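Local atomic coordinates of IPT/TIG domain-containing protein BACOVA_02650 (Bacteroides ovatus, PDB entry 5E7H), a protein that binds polysaccharide at the bacterial cell surface and probably mediates xyloglucan binding before its transport into the periplasm for degradation. Residues I82-D94 and I248-K260. Sequence-based numbering, arbitrary orientation.
Sequences IFYPLENVILNYD and IEVYFDNFRIVRK. With NA (sodium ion), chain I; FMT (formic acid), chain F.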
loop_
_atom_site.group_PDB
_atom_site.type_symbol
_atom_site.label_atom_id
_atom_site.label_comp_id
_atom_site.label_asym_id
_atom_site.label_seq_id
_atom_site.Cartn_x
_atom_site.Cartn_y
_atom_site.Cartn_z
ATOM N N ILE A 82 7.370 -9.722 -5.324
ATOM C CA ILE A 82 6.418 -9.798 -6.417
ATOM C C ILE A 82 5.788 -8.426 -6.613
ATOM O O ILE A 82 5.209 -7.851 -5.681
ATOM C CB ILE A 82 5.347 -10.866 -6.161
ATOM C CG1 ILE A 82 6.035 -12.234 -6.177
ATOM C CG2 ILE A 82 4.254 -10.798 -7.194
ATOM C CD1 ILE A 82 5.112 -13.414 -5.902
ATOM N N PHE A 83 5.945 -7.901 -7.827
ATOM C CA PHE A 83 5.376 -6.619 -8.258
ATOM C C PHE A 83 3.954 -6.809 -8.793
ATOM O O PHE A 83 3.695 -7.738 -9.556
ATOM C CB PHE A 83 6.280 -5.989 -9.337
ATOM C CG PHE A 83 5.967 -4.537 -9.615
ATOM C CD1 PHE A 83 6.205 -3.575 -8.653
ATOM C CD2 PHE A 83 5.446 -4.157 -10.843
ATOM C CE1 PHE A 83 5.901 -2.235 -8.904
ATOM C CE2 PHE A 83 5.156 -2.824 -11.110
ATOM C CZ PHE A 83 5.380 -1.874 -10.138
ATOM N N TYR A 84 3.037 -5.938 -8.356
ATOM C CA TYR A 84 1.604 -6.009 -8.678
ATOM C C TYR A 84 1.039 -7.385 -8.299
ATOM O O TYR A 84 0.552 -8.152 -9.140
ATOM C CB TYR A 84 1.320 -5.635 -10.150
ATOM C CG TYR A 84 0.779 -4.209 -10.261
ATOM C CD1 TYR A 84 -0.552 -3.973 -10.594
ATOM C CD2 TYR A 84 1.580 -3.106 -9.973
ATOM C CE1 TYR A 84 -1.052 -2.678 -10.664
ATOM C CE2 TYR A 84 1.087 -1.817 -10.063
ATOM C CZ TYR A 84 -0.227 -1.617 -10.397
ATOM O OH TYR A 84 -0.742 -0.331 -10.452
ATOM N N PRO A 85 1.114 -7.695 -6.993
ATOM C CA PRO A 85 0.579 -8.964 -6.482
ATOM C C PRO A 85 -0.942 -8.911 -6.419
ATOM O O PRO A 85 -1.550 -8.831 -5.347
ATOM C CB PRO A 85 1.207 -9.070 -5.095
ATOM C CG PRO A 85 1.324 -7.688 -4.647
ATOM C CD PRO A 85 1.731 -6.913 -5.908
ATOM N N LEU A 86 -1.559 -8.936 -7.593
ATOM C CA LEU A 86 -3.007 -8.766 -7.710
ATOM C C LEU A 86 -3.780 -9.801 -6.888
ATOM O O LEU A 86 -4.841 -9.487 -6.335
ATOM C CB LEU A 86 -3.411 -8.832 -9.187
ATOM C CG LEU A 86 -2.883 -7.625 -9.963
ATOM C CD1 LEU A 86 -2.849 -7.995 -11.450
ATOM C CD2 LEU A 86 -3.718 -6.371 -9.715
ATOM N N GLU A 87 -3.205 -10.996 -6.754
ATOM C CA GLU A 87 -3.867 -12.108 -6.104
ATOM C C GLU A 87 -3.871 -11.982 -4.581
ATOM O O GLU A 87 -4.551 -12.740 -3.893
ATOM C CB GLU A 87 -3.172 -13.419 -6.513
ATOM C CG GLU A 87 -2.899 -13.582 -8.047
ATOM C CD GLU A 87 -1.552 -13.023 -8.520
ATOM O OE1 GLU A 87 -0.941 -12.195 -7.823
ATOM O OE2 GLU A 87 -1.097 -13.421 -9.619
ATOM N N ASN A 88 -3.075 -11.055 -4.062
ATOM C CA ASN A 88 -2.948 -10.794 -2.635
ATOM C C ASN A 88 -3.833 -9.642 -2.147
ATOM O O ASN A 88 -3.900 -9.379 -0.946
ATOM C CB ASN A 88 -1.483 -10.451 -2.286
ATOM C CG ASN A 88 -0.542 -11.611 -2.467
ATOM O OD1 ASN A 88 -0.060 -11.846 -3.573
ATOM N ND2 ASN A 88 -0.259 -12.340 -1.391
ATOM N N VAL A 89 -4.512 -8.949 -3.062
ATOM C CA VAL A 89 -5.387 -7.845 -2.698
ATOM C C VAL A 89 -6.628 -8.410 -2.017
ATOM O O VAL A 89 -7.249 -9.349 -2.522
ATOM C CB VAL A 89 -5.765 -7.013 -3.928
ATOM C CG1 VAL A 89 -6.786 -5.927 -3.609
ATOM C CG2 VAL A 89 -4.501 -6.373 -4.514
ATOM N N ILE A 90 -6.974 -7.821 -0.867
ATOM C CA ILE A 90 -8.126 -8.240 -0.088
ATOM C C ILE A 90 -9.265 -7.206 -0.131
ATOM O O ILE A 90 -10.392 -7.532 0.215
ATOM C CB ILE A 90 -7.727 -8.525 1.380
ATOM C CG1 ILE A 90 -7.155 -7.293 2.078
ATOM C CG2 ILE A 90 -6.729 -9.703 1.421
ATOM C CD1 ILE A 90 -7.063 -7.424 3.562
ATOM N N LEU A 91 -8.972 -5.976 -0.559
ATOM C CA LEU A 91 -9.976 -4.911 -0.576
ATOM C C LEU A 91 -9.513 -3.791 -1.504
ATOM O O LEU A 91 -8.500 -3.156 -1.221
ATOM C CB LEU A 91 -10.240 -4.368 0.836
ATOM C CG LEU A 91 -11.256 -3.233 0.942
ATOM C CD1 LEU A 91 -12.625 -3.642 0.514
ATOM C CD2 LEU A 91 -11.284 -2.755 2.376
ATOM N N ASN A 92 -10.255 -3.551 -2.585
ATOM C CA ASN A 92 -9.947 -2.403 -3.459
ATOM C C ASN A 92 -11.158 -1.545 -3.830
ATOM O O ASN A 92 -10.987 -0.570 -4.555
ATOM C CB ASN A 92 -9.228 -2.873 -4.740
ATOM C CG ASN A 92 -10.088 -3.731 -5.633
ATOM O OD1 ASN A 92 -11.303 -3.808 -5.497
ATOM N ND2 ASN A 92 -9.446 -4.352 -6.620
ATOM N N TYR A 93 -12.331 -1.898 -3.317
ATOM C CA TYR A 93 -13.574 -1.138 -3.539
ATOM C C TYR A 93 -13.974 -1.103 -5.018
ATOM O O TYR A 93 -14.816 -0.276 -5.435
ATOM C CB TYR A 93 -13.427 0.273 -2.970
ATOM C CG TYR A 93 -13.222 0.276 -1.464
ATOM C CD1 TYR A 93 -14.262 -0.084 -0.610
ATOM C CD2 TYR A 93 -12.024 0.657 -0.913
ATOM C CE1 TYR A 93 -14.102 -0.082 0.770
ATOM C CE2 TYR A 93 -11.832 0.640 0.482
ATOM C CZ TYR A 93 -12.888 0.290 1.310
ATOM O OH TYR A 93 -12.727 0.312 2.688
ATOM N N ASP A 94 -13.412 -2.016 -5.802
ATOM C CA ASP A 94 -13.763 -2.175 -7.222
ATOM C C ASP A 94 -13.916 -3.623 -7.611
ATOM O O ASP A 94 -13.375 -4.075 -8.617
ATOM C CB ASP A 94 -12.713 -1.579 -8.112
ATOM C CG ASP A 94 -12.840 -0.079 -8.228
ATOM O OD1 ASP A 94 -13.977 0.448 -8.284
ATOM O OD2 ASP A 94 -11.788 0.504 -8.256
ATOM N N ILE A 248 -8.175 16.850 7.917
ATOM C CA ILE A 248 -7.265 15.928 7.250
ATOM C C ILE A 248 -7.865 15.510 5.916
ATOM O O ILE A 248 -9.047 15.716 5.663
ATOM C CB ILE A 248 -6.948 14.688 8.122
ATOM C CG1 ILE A 248 -8.130 13.693 8.168
ATOM C CG2 ILE A 248 -6.539 15.130 9.544
ATOM C CD1 ILE A 248 -7.847 12.388 8.924
ATOM N N GLU A 249 -7.029 14.943 5.051
ATOM C CA GLU A 249 -7.480 14.429 3.763
ATOM C C GLU A 249 -6.594 13.245 3.431
ATOM O O GLU A 249 -5.431 13.424 3.041
ATOM C CB GLU A 249 -7.429 15.514 2.686
ATOM C CG GLU A 249 -7.961 15.052 1.361
ATOM C CD GLU A 249 -7.912 16.113 0.279
ATOM O OE1 GLU A 249 -7.448 17.256 0.537
ATOM O OE2 GLU A 249 -8.358 15.792 -0.835
ATOM N N VAL A 250 -7.131 12.043 3.635
ATOM C CA VAL A 250 -6.348 10.808 3.527
ATOM C C VAL A 250 -7.106 9.822 2.664
ATOM O O VAL A 250 -8.312 9.628 2.851
ATOM C CB VAL A 250 -6.070 10.193 4.907
ATOM C CG1 VAL A 250 -5.193 8.947 4.793
ATOM C CG2 VAL A 250 -5.417 11.232 5.822
ATOM N N TYR A 251 -6.410 9.203 1.711
ATOM C CA TYR A 251 -7.018 8.193 0.836
ATOM C C TYR A 251 -6.286 6.875 0.986
ATOM O O TYR A 251 -5.085 6.864 1.261
ATOM C CB TYR A 251 -6.993 8.630 -0.650
ATOM C CG TYR A 251 -7.699 9.957 -0.855
ATOM C CD1 TYR A 251 -9.076 10.018 -0.993
ATOM C CD2 TYR A 251 -6.994 11.150 -0.812
ATOM C CE1 TYR A 251 -9.729 11.226 -1.115
ATOM C CE2 TYR A 251 -7.638 12.366 -0.942
ATOM C CZ TYR A 251 -9.012 12.396 -1.082
ATOM O OH TYR A 251 -9.700 13.586 -1.196
ATOM N N PHE A 252 -7.031 5.783 0.810
ATOM C CA PHE A 252 -6.504 4.412 0.917
ATOM C C PHE A 252 -6.940 3.557 -0.260
ATOM O O PHE A 252 -8.056 3.697 -0.752
ATOM C CB PHE A 252 -7.011 3.701 2.185
ATOM C CG PHE A 252 -6.724 4.397 3.491
ATOM C CD1 PHE A 252 -7.532 5.423 3.957
ATOM C CD2 PHE A 252 -5.672 3.984 4.277
ATOM C CE1 PHE A 252 -7.255 6.036 5.174
ATOM C CE2 PHE A 252 -5.413 4.593 5.494
ATOM C CZ PHE A 252 -6.218 5.613 5.933
ATOM N N ASP A 253 -6.086 2.629 -0.691
ATOM C CA ASP A 253 -6.510 1.648 -1.700
ATOM C C ASP A 253 -5.660 0.387 -1.623
ATOM O O ASP A 253 -4.575 0.371 -1.038
ATOM C CB ASP A 253 -6.420 2.254 -3.102
ATOM C CG ASP A 253 -7.360 1.627 -4.103
ATOM O OD1 ASP A 253 -8.105 0.680 -3.809
ATOM O OD2 ASP A 253 -7.360 2.117 -5.260
ATOM N N ASN A 254 -6.180 -0.671 -2.233
ATOM C CA ASN A 254 -5.428 -1.912 -2.496
ATOM C C ASN A 254 -4.808 -2.511 -1.245
ATOM O O ASN A 254 -3.625 -2.853 -1.188
ATOM C CB ASN A 254 -4.368 -1.678 -3.567
ATOM C CG ASN A 254 -4.978 -1.608 -4.934
ATOM O OD1 ASN A 254 -5.923 -2.344 -5.243
ATOM N ND2 ASN A 254 -4.459 -0.726 -5.764
ATOM N N PHE A 255 -5.635 -2.679 -0.227
ATOM C CA PHE A 255 -5.216 -3.449 0.924
ATOM C C PHE A 255 -4.877 -4.858 0.461
ATOM O O PHE A 255 -5.620 -5.450 -0.331
ATOM C CB PHE A 255 -6.314 -3.504 2.002
ATOM C CG PHE A 255 -6.622 -2.168 2.631
ATOM C CD1 PHE A 255 -5.961 -1.763 3.784
ATOM C CD2 PHE A 255 -7.577 -1.318 2.068
ATOM C CE1 PHE A 255 -6.237 -0.523 4.362
ATOM C CE2 PHE A 255 -7.847 -0.074 2.639
ATOM C CZ PHE A 255 -7.172 0.314 3.782
ATOM N N ARG A 256 -3.767 -5.397 0.974
ATOM C CA ARG A 256 -3.240 -6.674 0.516
ATOM C C ARG A 256 -2.430 -7.309 1.630
ATOM O O ARG A 256 -1.803 -6.619 2.439
ATOM C CB ARG A 256 -2.396 -6.470 -0.761
ATOM C CG ARG A 256 -1.268 -5.449 -0.626
ATOM C CD ARG A 256 -0.843 -4.924 -2.007
ATOM N NE ARG A 256 0.247 -3.946 -1.953
ATOM C CZ ARG A 256 0.119 -2.628 -2.024
ATOM N NH1 ARG A 256 -1.060 -2.036 -2.088
ATOM N NH2 ARG A 256 1.223 -1.884 -2.027
ATOM N N ILE A 257 -2.460 -8.634 1.678
ATOM C CA ILE A 257 -1.690 -9.402 2.644
ATOM C C ILE A 257 -0.635 -10.155 1.876
ATOM O O ILE A 257 -0.958 -10.924 0.971
ATOM C CB ILE A 257 -2.566 -10.389 3.458
ATOM C CG1 ILE A 257 -3.577 -9.611 4.297
ATOM C CG2 ILE A 257 -1.691 -11.272 4.331
ATOM C CD1 ILE A 257 -4.606 -10.476 5.002
ATOM N N VAL A 258 0.633 -9.911 2.217
ATOM C CA VAL A 258 1.760 -10.515 1.507
ATOM C C VAL A 258 2.764 -11.106 2.476
ATOM O O VAL A 258 2.728 -10.813 3.670
ATOM C CB VAL A 258 2.474 -9.481 0.600
ATOM C CG1 VAL A 258 1.531 -8.925 -0.446
ATOM C CG2 VAL A 258 3.038 -8.339 1.416
ATOM N N ARG A 259 3.672 -11.935 1.964
ATOM C CA ARG A 259 4.735 -12.479 2.801
ATOM C C ARG A 259 5.755 -11.397 3.133
ATOM O O ARG A 259 6.064 -10.537 2.305
ATOM C CB ARG A 259 5.430 -13.637 2.099
ATOM C CG ARG A 259 4.562 -14.847 1.954
ATOM C CD ARG A 259 5.227 -15.878 1.069
ATOM N NE ARG A 259 4.566 -17.174 1.165
ATOM C CZ ARG A 259 3.417 -17.487 0.572
ATOM N NH1 ARG A 259 2.762 -16.611 -0.192
ATOM N NH2 ARG A 259 2.925 -18.701 0.729
ATOM N N LYS A 260 6.283 -11.442 4.348
ATOM C CA LYS A 260 7.420 -10.607 4.709
ATOM C C LYS A 260 8.641 -11.024 3.905
ATOM O O LYS A 260 8.767 -12.188 3.519
ATOM C CB LYS A 260 7.711 -10.722 6.196
ATOM C CG LYS A 260 6.693 -10.031 7.085
ATOM C CD LYS A 260 7.151 -10.085 8.540
ATOM C CE LYS A 260 6.118 -9.471 9.461
ATOM N NZ LYS A 260 6.550 -9.560 10.889
ATOM O OXT LYS A 260 9.519 -10.203 3.643
HETATM NA NA NA I . -9.195 0.746 -6.218
HETATM C C FMT F . -9.965 -5.296 -9.946
HETATM O O1 FMT F . -9.626 -4.177 -10.423
HETATM O O2 FMT F . -10.959 -5.377 -9.176
HETATM O O HOH W 1 -6.474 -4.390 -7.138
HETATM O O HOH W 2 -7.333 -0.818 -7.197
#
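Val89 pairs with Arg256 and Leu91 with Phe255, antiparallel, Ile90 being the extra residue of a beta bulge where the first and last strands of the xyloglucan-binding domain meet. Phe255 O takes a firm bond from Ile90 N (2.8 Å) and a weak one from Leu91 N (3.4 Å). Packing is tight here: the Leu91 and Phe255 side chains lie side by side, pointing the same way, CD2 of Leu91 4.0 Å from CD2 of Phe255, both resting on strand 233-240. Ile90 CG1, wedged between its backbone N and carbonyl carbon (chi1 61°), drops onto Phe255 CB at 3.9 Å. Asn88 grips Ile257 twice: its O accepts from Ile257 N, while its ND2 reaches Ile257 O at 2.8 Å, in the carbonyl plane. A leucine here would probably leave Ile257 O without this side-chain donor, and the backbone bond from Ile257 N as the pair's one bond. Beyond Leu91 packing gives way to water and a sodium ion. One water links Asn92 ND2 to Asn254 OD1; another, with Asn119 O and Thr121 O, completes a sodium site where Asn92 O binds at 2.8 Å and Asp253 chelates through OD1 (2.6 Å) and OD2 (2.5 Å).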